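Local coordinates for regulatory protein ASNC (Escherichia coli, PDB 2CG4), which binds specific DNA sequences to activate transcription of asnA and regulate its own gene, and represses gidA expression after transcription, at residues Thr96-Thr101 and Tyr105-Lys110; Ile109-Arg114 and Asn125-Ile130; Asp117-Val122 and Thr138-Gln143. The protein carries 1 engineered substitution. One frame throughout, in Å; residues are numbered along the deposited sequence.

Contact 1 (Thr96-Thr101 and Tyr105-Lys110). With ASN (asparagine), chain C.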
loop_
_atom_site.group_PDB
_atom_site.type_symbol
_atom_site.label_atom_id
_atom_site.label_comp_id
_atom_site.label_asym_id
_atom_site.label_seq_id
_atom_site.Cartn_x
_atom_site.Cartn_y
_atom_site.Cartn_z
ATOM N N THR A 96 -0.993 17.954 19.974
ATOM C CA THR A 96 -0.113 17.878 21.116
ATOM C C THR A 96 1.323 17.435 20.779
ATOM O O THR A 96 2.239 17.608 21.582
ATOM C CB THR A 96 -0.678 16.920 22.188
ATOM O OG1 THR A 96 -0.943 15.643 21.599
ATOM C CG2 THR A 96 -1.962 17.477 22.795
ATOM N N GLU A 97 1.523 16.841 19.607
ATOM C CA GLU A 97 2.834 16.301 19.259
ATOM C C GLU A 97 2.945 16.338 17.763
ATOM O O GLU A 97 1.936 16.326 17.067
ATOM C CB GLU A 97 2.970 14.843 19.717
ATOM C CG GLU A 97 2.711 14.614 21.185
ATOM C CD GLU A 97 3.054 13.187 21.633
ATOM O OE1 GLU A 97 3.271 12.311 20.765
ATOM O OE2 GLU A 97 3.099 12.941 22.860
ATOM N N ALA A 98 4.167 16.339 17.252
ATOM C CA ALA A 98 4.354 16.259 15.815
ATOM C C ALA A 98 5.746 15.779 15.572
ATOM O O ALA A 98 6.664 16.112 16.330
ATOM C CB ALA A 98 4.153 17.640 15.149
ATOM N N TYR A 99 5.913 15.020 14.500
ATOM C CA TYR A 99 7.160 14.348 14.260
ATOM C C TYR A 99 7.461 14.404 12.789
ATOM O O TYR A 99 6.556 14.341 11.950
ATOM C CB TYR A 99 7.061 12.882 14.671
ATOM C CG TYR A 99 6.775 12.650 16.129
ATOM C CD1 TYR A 99 5.468 12.545 16.592
ATOM C CD2 TYR A 99 7.816 12.514 17.044
ATOM C CE1 TYR A 99 5.209 12.311 17.931
ATOM C CE2 TYR A 99 7.569 12.285 18.374
ATOM C CZ TYR A 99 6.270 12.182 18.812
ATOM O OH TYR A 99 6.031 11.935 20.140
ATOM N N TYR A 100 8.744 14.497 12.479
ATOM C CA TYR A 100 9.204 14.329 11.115
ATOM C C TYR A 100 9.807 12.949 11.052
ATOM O O TYR A 100 10.885 12.730 11.595
ATOM C CB TYR A 100 10.259 15.389 10.799
ATOM C CG TYR A 100 10.831 15.302 9.420
ATOM C CD1 TYR A 100 10.226 15.958 8.352
ATOM C CD2 TYR A 100 11.990 14.574 9.175
ATOM C CE1 TYR A 100 10.765 15.879 7.077
ATOM C CE2 TYR A 100 12.524 14.484 7.914
ATOM C CZ TYR A 100 11.915 15.133 6.870
ATOM O OH TYR A 100 12.459 15.038 5.608
ATOM N N THR A 101 9.106 12.015 10.415
ATOM C CA THR A 101 9.470 10.598 10.508
ATOM C C THR A 101 9.908 9.986 9.174
ATOM O O THR A 101 9.738 10.567 8.097
ATOM C CB THR A 101 8.333 9.715 11.099
ATOM O OG1 THR A 101 7.207 9.683 10.202
ATOM C CG2 THR A 101 7.890 10.224 12.461
ATOM N N TYR A 105 4.623 9.236 5.435
ATOM C CA TYR A 105 4.005 10.516 5.752
ATOM C C TYR A 105 5.073 11.608 5.797
ATOM O O TYR A 105 6.213 11.336 6.181
ATOM C CB TYR A 105 3.292 10.440 7.105
ATOM C CG TYR A 105 2.232 9.366 7.219
ATOM C CD1 TYR A 105 2.332 8.358 8.175
ATOM C CD2 TYR A 105 1.129 9.361 6.380
ATOM C CE1 TYR A 105 1.349 7.371 8.286
ATOM C CE2 TYR A 105 0.156 8.397 6.481
ATOM C CZ TYR A 105 0.270 7.397 7.429
ATOM O OH TYR A 105 -0.714 6.428 7.514
ATOM N N SER A 106 4.697 12.834 5.414
ATOM C CA SER A 106 5.551 14.009 5.613
ATOM C C SER A 106 5.644 14.442 7.086
ATOM O O SER A 106 6.742 14.676 7.624
ATOM C CB SER A 106 5.058 15.192 4.766
ATOM O OG SER A 106 4.519 14.776 3.511
ATOM N N ILE A 107 4.483 14.570 7.724
ATOM C CA ILE A 107 4.401 14.859 9.157
ATOM C C ILE A 107 3.522 13.808 9.827
ATOM O O ILE A 107 2.547 13.342 9.238
ATOM C CB ILE A 107 3.820 16.258 9.422
ATOM C CG1 ILE A 107 4.292 17.248 8.344
ATOM C CG2 ILE A 107 4.213 16.742 10.816
ATOM C CD1 ILE A 107 3.736 18.629 8.478
ATOM N N PHE A 108 3.888 13.413 11.041
ATOM C CA PHE A 108 3.077 12.507 11.833
ATOM C C PHE A 108 2.751 13.232 13.145
ATOM O O PHE A 108 3.653 13.657 13.858
ATOM C CB PHE A 108 3.861 11.206 12.085
ATOM C CG PHE A 108 3.036 10.082 12.650
ATOM C CD1 PHE A 108 1.946 9.573 11.949
ATOM C CD2 PHE A 108 3.367 9.508 13.869
ATOM C CE1 PHE A 108 1.183 8.528 12.459
ATOM C CE2 PHE A 108 2.612 8.455 14.394
ATOM C CZ PHE A 108 1.516 7.969 13.683
ATOM N N ILE A 109 1.471 13.402 13.444
ATOM C CA ILE A 109 1.049 14.229 14.562
ATOM C C ILE A 109 0.083 13.456 15.436
ATOM O O ILE A 109 -0.586 12.545 14.970
ATOM C CB ILE A 109 0.359 15.560 14.111
ATOM C CG1 ILE A 109 -1.023 15.278 13.528
ATOM C CG2 ILE A 109 1.237 16.334 13.118
ATOM C CD1 ILE A 109 -1.742 16.520 12.967
ATOM N N LYS A 110 0.036 13.825 16.713
ATOM C CA LYS A 110 -1.040 13.416 17.605
ATOM C C LYS A 110 -2.020 14.556 17.791
ATOM O O LYS A 110 -1.608 15.686 18.054
ATOM C CB LYS A 110 -0.477 13.023 18.959
ATOM C CG LYS A 110 -1.182 11.868 19.592
ATOM C CD LYS A 110 -0.843 11.798 21.057
ATOM C CE LYS A 110 -1.256 10.455 21.660
ATOM N NZ LYS A 110 -0.743 10.354 23.058
HETATM N N ASN C . 8.707 10.388 4.853
HETATM C CA ASN C . 10.019 11.011 4.509
HETATM C C ASN C . 11.081 9.990 4.202
HETATM O O ASN C . 11.202 8.963 4.880
HETATM C CB ASN C . 10.495 11.927 5.622
HETATM C CG ASN C . 9.624 13.137 5.766
HETATM O OD1 ASN C . 9.438 13.901 4.817
HETATM N ND2 ASN C . 9.062 13.314 6.948
HETATM O OXT ASN C . 11.816 10.188 3.242
HETATM O O HOH W 1 6.595 11.956 9.147
#
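Strands Thr96-Thr101 and Ile107-Lys110 run antiparallel at 161°, and Phe108 N gives a nearly straight bond to Tyr99 O (3.0 Å). Lys110 N reaches Glu97 O at 3.2 Å, while Thr96 N meets Lys110 O. On the face carrying Glu97, Tyr99, Phe108 and Lys110, the chains of Glu97 and Lys110 lie side by side and point the same way. Tyr99 OH donates to Glu97 OE1 (2.9 Å) from above the carboxylate plane, and Lys110 NZ of a second subunit also bonds this hydroxyl. On the other face Ala98 CB touches Ile109 CG2 at 3.8 Å.

This beta hairpin of the Lrp/AsnC ligand-binding domain holds asparagine at its turn. Ser106 O (2.8 Å) and Thr101 O (3.1 Å) both accept from the ligand's ND2, and Tyr105 O takes its backbone N at 3.0 Å. With CG anti to its own N (chi1 179°), Tyr100 swings its ring beneath the amide, so that ND2 sits over one face, offset toward the rim; Tyr100 OH lies beside the Gln128 amide of a third subunit. A water bridges Thr101 N and Tyr105 O.

Contact 2 (Ile109-Arg114 and Asn125-Ile130). With ASN (asparagine), chain B.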
loop_
_atom_site.group_PDB
_atom_site.type_symbol
_atom_site.label_atom_id
_atom_site.label_comp_id
_atom_site.label_asym_id
_atom_site.label_seq_id
_atom_site.Cartn_x
_atom_site.Cartn_y
_atom_site.Cartn_z
ATOM N N ILE A 109 1.471 13.402 13.444
ATOM C CA ILE A 109 1.049 14.229 14.562
ATOM C C ILE A 109 0.083 13.456 15.436
ATOM O O ILE A 109 -0.586 12.545 14.970
ATOM C CB ILE A 109 0.359 15.560 14.111
ATOM C CG1 ILE A 109 -1.023 15.278 13.528
ATOM C CG2 ILE A 109 1.237 16.334 13.118
ATOM C CD1 ILE A 109 -1.742 16.520 12.967
ATOM N N LYS A 110 0.036 13.825 16.713
ATOM C CA LYS A 110 -1.040 13.416 17.605
ATOM C C LYS A 110 -2.020 14.556 17.791
ATOM O O LYS A 110 -1.608 15.686 18.054
ATOM C CB LYS A 110 -0.477 13.023 18.959
ATOM C CG LYS A 110 -1.182 11.868 19.592
ATOM C CD LYS A 110 -0.843 11.798 21.057
ATOM C CE LYS A 110 -1.256 10.455 21.660
ATOM N NZ LYS A 110 -0.743 10.354 23.058
ATOM N N VAL A 111 -3.313 14.273 17.634
ATOM C CA VAL A 111 -4.322 15.203 18.103
ATOM C C VAL A 111 -5.241 14.564 19.131
ATOM O O VAL A 111 -5.610 13.399 19.015
ATOM C CB VAL A 111 -5.092 15.902 16.944
ATOM C CG1 VAL A 111 -4.382 15.679 15.624
ATOM C CG2 VAL A 111 -6.545 15.472 16.886
ATOM N N MET A 112 -5.564 15.346 20.156
ATOM C CA MET A 112 -6.366 14.905 21.287
ATOM C C MET A 112 -7.708 15.611 21.251
ATOM O O MET A 112 -7.767 16.841 21.311
ATOM C CB MET A 112 -5.648 15.254 22.586
ATOM C CG MET A 112 -4.383 14.457 22.825
ATOM S SD MET A 112 -4.741 12.706 23.012
ATOM C CE MET A 112 -5.626 12.696 24.564
ATOM N N CYS A 113 -8.784 14.840 21.132
ATOM C CA CYS A 113 -10.124 15.411 20.968
ATOM C C CYS A 113 -11.131 14.815 21.945
ATOM O O CYS A 113 -10.926 13.729 22.479
ATOM C CB CYS A 113 -10.610 15.223 19.532
ATOM S SG CYS A 113 -9.982 16.465 18.391
ATOM N N ARG A 114 -12.227 15.525 22.170
ATOM C CA ARG A 114 -13.260 15.061 23.088
ATOM C C ARG A 114 -14.207 14.024 22.482
ATOM O O ARG A 114 -14.595 13.061 23.157
ATOM C CB ARG A 114 -14.051 16.241 23.640
ATOM C CG ARG A 114 -13.400 16.896 24.839
ATOM C CD ARG A 114 -14.124 18.177 25.214
ATOM N NE ARG A 114 -13.194 19.181 25.724
ATOM C CZ ARG A 114 -12.646 19.135 26.935
ATOM N NH1 ARG A 114 -12.938 18.131 27.755
ATOM N NH2 ARG A 114 -11.803 20.087 27.324
ATOM N N ASN A 125 -11.876 21.572 9.257
ATOM C CA ASN A 125 -11.881 23.025 9.344
ATOM C C ASN A 125 -10.563 23.643 9.798
ATOM O O ASN A 125 -10.295 24.807 9.495
ATOM C CB ASN A 125 -13.028 23.497 10.231
ATOM C CG ASN A 125 -14.377 23.219 9.614
ATOM O OD1 ASN A 125 -14.653 23.620 8.481
ATOM N ND2 ASN A 125 -15.221 22.509 10.347
ATOM N N LYS A 126 -9.744 22.872 10.509
ATOM C CA LYS A 126 -8.472 23.393 11.009
ATOM C C LYS A 126 -7.251 22.769 10.340
ATOM O O LYS A 126 -6.306 23.478 9.979
ATOM C CB LYS A 126 -8.380 23.254 12.531
ATOM C CG LYS A 126 -9.392 24.103 13.293
ATOM C CD LYS A 126 -9.394 23.744 14.774
ATOM C CE LYS A 126 -10.444 24.523 15.551
ATOM N NZ LYS A 126 -10.107 24.598 17.002
ATOM N N ILE A 127 -7.264 21.450 10.177
ATOM C CA ILE A 127 -6.100 20.738 9.645
ATOM C C ILE A 127 -6.131 20.676 8.115
ATOM O O ILE A 127 -5.137 20.966 7.447
ATOM C CB ILE A 127 -5.982 19.303 10.239
ATOM C CG1 ILE A 127 -5.683 19.362 11.739
ATOM C CG2 ILE A 127 -4.913 18.497 9.509
ATOM C CD1 ILE A 127 -5.887 18.040 12.463
ATOM N N GLN A 128 -7.280 20.298 7.569
ATOM C CA GLN A 128 -7.421 20.018 6.144
ATOM C C GLN A 128 -7.517 21.303 5.322
ATOM O O GLN A 128 -7.375 21.286 4.086
ATOM C CB GLN A 128 -8.690 19.210 5.935
ATOM C CG GLN A 128 -8.587 18.122 4.917
ATOM C CD GLN A 128 -9.247 16.836 5.384
ATOM O OE1 GLN A 128 -8.588 15.813 5.529
ATOM N NE2 GLN A 128 -10.553 16.887 5.615
ATOM N N THR A 129 -7.796 22.407 6.007
ATOM C CA THR A 129 -7.841 23.709 5.357
ATOM C C THR A 129 -6.427 24.225 5.154
ATOM O O THR A 129 -6.217 25.114 4.343
ATOM C CB THR A 129 -8.672 24.748 6.157
ATOM O OG1 THR A 129 -8.271 24.741 7.532
ATOM C CG2 THR A 129 -10.158 24.434 6.069
ATOM N N ILE A 130 -5.459 23.663 5.883
ATOM C CA ILE A 130 -4.055 24.000 5.668
ATOM C C ILE A 130 -3.655 23.643 4.239
ATOM O O ILE A 130 -3.688 22.472 3.831
ATOM C CB ILE A 130 -3.116 23.289 6.663
ATOM C CG1 ILE A 130 -3.228 23.908 8.060
ATOM C CG2 ILE A 130 -1.669 23.344 6.178
ATOM C CD1 ILE A 130 -2.601 23.056 9.145
HETATM N N ASN B . -8.875 10.062 5.220
HETATM C CA ASN B . -8.835 11.226 6.154
HETATM C C ASN B . -8.115 10.913 7.437
HETATM O O ASN B . -8.280 9.835 8.022
HETATM C CB ASN B . -10.235 11.726 6.461
HETATM C CG ASN B . -10.891 12.336 5.260
HETATM O OD1 ASN B . -10.367 13.278 4.662
HETATM N ND2 ASN B . -12.033 11.792 4.880
HETATM O OXT ASN B . -7.335 11.746 7.883
#
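In the hydrophobic layer between the helix and the sheet of the ligand-binding domain, Ile127 meets Ile109 and Val111. A single methyl does the work from the helical side: Ile127 CD1 lies 4.2 Å from Val111 CG1 and 4.4 Å from Ile109 CD1, and so spans two residues that project from the same face of strand 107-113. The backbones stay well apart, with Val111 CA 10.3 Å from Ile127 CA, and no hydrogen bond links the two segments. Ile127 covers the distance with an extended chain (chi2 166°), which carries CD1 out to the strand. Ile109 answers from its side with CG1 held between its backbone N and carbonyl carbon (chi1 72°) and an extended end, so two terminal methyls meet.

This is the helix-on-sheet packing of an alpha/beta sandwich of the ferredoxin-like kind, in which strand 107-113 leads into helix 116-127 and the helix then lies back across the sheet. Ile72 of the neighbouring strand 68-76 also touches Ile109 and Val111, while Leu92 and Val122 pack on Ile127.

A type I turn runs from Ile127 to Ile130, closed by Ile130 N to Ile127 O at 3.1 Å. Thr129 OG1 donates to Asn125 O at 2.8 Å, approaching from above the carbonyl plane and tying the turn back to the helix. Within this turn Gln128 lies near a bound asparagine, which is hydrogen-bonded to Thr136 and Thr138 of the same chain and to Ser106 of a fourth subunit.

Contact 3 (Asp117-Val122 and Thr138-Gln143). With ASN (asparagine), chain B.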
loop_
_atom_site.group_PDB
_atom_site.type_symbol
_atom_site.label_atom_id
_atom_site.label_comp_id
_atom_site.label_asym_id
_atom_site.label_seq_id
_atom_site.Cartn_x
_atom_site.Cartn_y
_atom_site.Cartn_z
ATOM N N ASP A 117 -17.227 13.901 16.825
ATOM C CA ASP A 117 -17.794 15.116 16.246
ATOM C C ASP A 117 -16.794 16.271 16.262
ATOM O O ASP A 117 -16.619 16.951 15.256
ATOM C CB ASP A 117 -19.108 15.523 16.932
ATOM C CG ASP A 117 -19.876 16.576 16.132
ATOM O OD1 ASP A 117 -20.265 16.276 14.979
ATOM O OD2 ASP A 117 -20.075 17.705 16.638
ATOM N N ALA A 118 -16.155 16.483 17.415
ATOM C CA ALA A 118 -14.987 17.359 17.553
ATOM C C ALA A 118 -13.842 17.037 16.587
ATOM O O ALA A 118 -13.359 17.924 15.887
ATOM C CB ALA A 118 -14.483 17.348 19.000
ATOM N N LEU A 119 -13.401 15.781 16.555
ATOM C CA LEU A 119 -12.333 15.371 15.626
ATOM C C LEU A 119 -12.656 15.699 14.176
ATOM O O LEU A 119 -11.784 16.114 13.428
ATOM C CB LEU A 119 -12.013 13.875 15.748
ATOM C CG LEU A 119 -10.967 13.340 14.753
ATOM C CD1 LEU A 119 -9.549 13.762 15.147
ATOM C CD2 LEU A 119 -11.047 11.828 14.609
ATOM N N GLN A 120 -13.907 15.491 13.787
ATOM C CA GLN A 120 -14.366 15.783 12.444
ATOM C C GLN A 120 -14.262 17.279 12.122
ATOM O O GLN A 120 -13.877 17.648 11.018
ATOM C CB GLN A 120 -15.806 15.288 12.277
ATOM C CG GLN A 120 -16.500 15.762 11.017
ATOM C CD GLN A 120 -17.401 16.954 11.263
ATOM O OE1 GLN A 120 -18.187 16.960 12.207
ATOM N NE2 GLN A 120 -17.286 17.974 10.416
ATOM N N HIS A 121 -14.603 18.131 13.089
ATOM C CA HIS A 121 -14.529 19.586 12.917
ATOM C C HIS A 121 -13.083 20.069 12.767
ATOM O O HIS A 121 -12.788 20.882 11.892
ATOM C CB HIS A 121 -15.225 20.319 14.079
ATOM C CG HIS A 121 -15.065 21.812 14.036
ATOM N ND1 HIS A 121 -15.870 22.627 13.268
ATOM C CD2 HIS A 121 -14.178 22.635 14.650
ATOM C CE1 HIS A 121 -15.487 23.884 13.411
ATOM N NE2 HIS A 121 -14.463 23.917 14.245
ATOM N N VAL A 122 -12.190 19.562 13.613
ATOM C CA VAL A 122 -10.753 19.859 13.493
ATOM C C VAL A 122 -10.138 19.406 12.156
ATOM O O VAL A 122 -9.571 20.223 11.432
ATOM C CB VAL A 122 -9.932 19.276 14.676
ATOM C CG1 VAL A 122 -8.453 19.594 14.513
ATOM C CG2 VAL A 122 -10.452 19.816 16.003
ATOM N N THR A 138 -5.830 9.352 9.423
ATOM C CA THR A 138 -5.835 9.390 10.870
ATOM C C THR A 138 -6.085 7.991 11.488
ATOM O O THR A 138 -6.985 7.264 11.047
ATOM C CB THR A 138 -6.751 10.531 11.430
ATOM O OG1 THR A 138 -7.937 10.004 12.014
ATOM C CG2 THR A 138 -7.131 11.509 10.350
ATOM N N LEU A 139 -5.240 7.621 12.461
ATOM C CA LEU A 139 -5.303 6.323 13.175
ATOM C C LEU A 139 -5.920 6.484 14.573
ATOM O O LEU A 139 -5.251 6.906 15.512
ATOM C CB LEU A 139 -3.903 5.725 13.339
ATOM C CG LEU A 139 -3.107 5.223 12.128
ATOM C CD1 LEU A 139 -2.869 6.339 11.096
ATOM C CD2 LEU A 139 -1.787 4.660 12.613
ATOM N N ILE A 140 -7.195 6.142 14.710
ATOM C CA ILE A 140 -7.912 6.421 15.935
ATOM C C ILE A 140 -7.490 5.446 17.024
ATOM O O ILE A 140 -7.433 4.223 16.804
ATOM C CB ILE A 140 -9.435 6.385 15.702
ATOM C CG1 ILE A 140 -9.845 7.569 14.821
ATOM C CG2 ILE A 140 -10.200 6.393 17.022
ATOM C CD1 ILE A 140 -11.189 8.171 15.176
ATOM N N VAL A 141 -7.159 5.993 18.195
ATOM C CA VAL A 141 -6.781 5.174 19.337
ATOM C C VAL A 141 -8.038 4.623 19.982
ATOM O O VAL A 141 -8.967 5.365 20.329
ATOM C CB VAL A 141 -5.921 5.950 20.384
ATOM C CG1 VAL A 141 -5.446 5.018 21.468
ATOM C CG2 VAL A 141 -4.722 6.622 19.717
ATOM N N LEU A 142 -8.071 3.304 20.127
ATOM C CA LEU A 142 -9.233 2.634 20.667
ATOM C C LEU A 142 -8.882 2.170 22.061
ATOM O O LEU A 142 -9.748 2.011 22.914
ATOM C CB LEU A 142 -9.654 1.478 19.753
ATOM C CG LEU A 142 -10.248 1.935 18.410
ATOM C CD1 LEU A 142 -10.541 0.778 17.465
ATOM C CD2 LEU A 142 -11.496 2.765 18.621
ATOM N N GLN A 143 -7.585 2.007 22.288
ATOM C CA GLN A 143 -7.048 1.569 23.563
ATOM C C GLN A 143 -5.618 2.106 23.646
ATOM O O GLN A 143 -4.891 2.099 22.653
ATOM C CB GLN A 143 -7.066 0.030 23.638
ATOM C CG GLN A 143 -7.118 -0.545 25.052
ATOM C CD GLN A 143 -7.034 -2.074 25.093
ATOM O OE1 GLN A 143 -5.986 -2.646 25.424
ATOM N NE2 GLN A 143 -8.141 -2.740 24.772
HETATM N N ASN B . -8.875 10.062 5.220
HETATM C CA ASN B . -8.835 11.226 6.154
HETATM C C ASN B . -8.115 10.913 7.437
HETATM O O ASN B . -8.280 9.835 8.022
HETATM C CB ASN B . -10.235 11.726 6.461
HETATM C CG ASN B . -10.891 12.336 5.260
HETATM O OD1 ASN B . -10.367 13.278 4.662
HETATM N ND2 ASN B . -12.033 11.792 4.880
HETATM O OXT ASN B . -7.335 11.746 7.883
#
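Leu119 of helix 116-127 puts its CD2 methyl against Ile140 CD1 at 3.7 Å, the closest approach between the two segments. The two side chains meet at a slant, each reaching out from a backbone that keeps its distance: Leu119 CA and Ile140 CA are 10.0 Å apart. Leu119 has CG opposite its backbone N across the CA-CB bond (chi1 176°), and chi2 of 75° sets the direction of its two methyl branches. CD2 is the branch that goes to the strand; CD1 turns instead to Val111 of strand 107-113. The isopropyl group is thus forked between two strands.

Ile140 sends CG1 beside its own N, opposite the carbonyl carbon, and its chi2 of -144° departs from the fully extended value as CD1 reaches Leu119. Two residues earlier on the same side of the strand, Thr138 comes near the same leucine methyl, its OG1 4.4 Å from Leu119 CD2, a loose van der Waals approach.

Thr138 also takes part in ligand binding through its backbone: Thr138 N donates to the carboxylate O of the bound asparagine at 2.9 Å. Further hydrogen bonds to that asparagine come from Thr136 of the same chain and from Thr101, Gly103, Tyr105 and Ser106 of a fourth subunit. Close by, Ile140 N bonds Thr102 OG1 of the second subunit, and Leu142 of a fifth subunit packs on Leu119. Helix 116-127 laid over the strands, with asparagine held between subunits at the strand's backbone, is the scheme of the Lrp/AsnC ligand-binding domain, a dimeric alpha/beta barrel fold.

How the contacts relate
Contacts 1 and 2 share Ile109 and Lys110 on strand 107-113, their centres about 12 Å apart: the first pairs this strand with 95-101, the second covers it with helix 116-127. Contact 3 uses the same helix against strand 133-147, with its centre about 9 Å from that of contact 2 and about 15 Å from that of contact 1. Along the chain contact 1 closes before contact 3 opens, whereas the segments of contacts 2 and 3 alternate. All three lie in one antiparallel sheet with its helical layer. Contacts 1 and 3 supply complementary parts of the asparagine sites, so each effector is held jointly by different subunits.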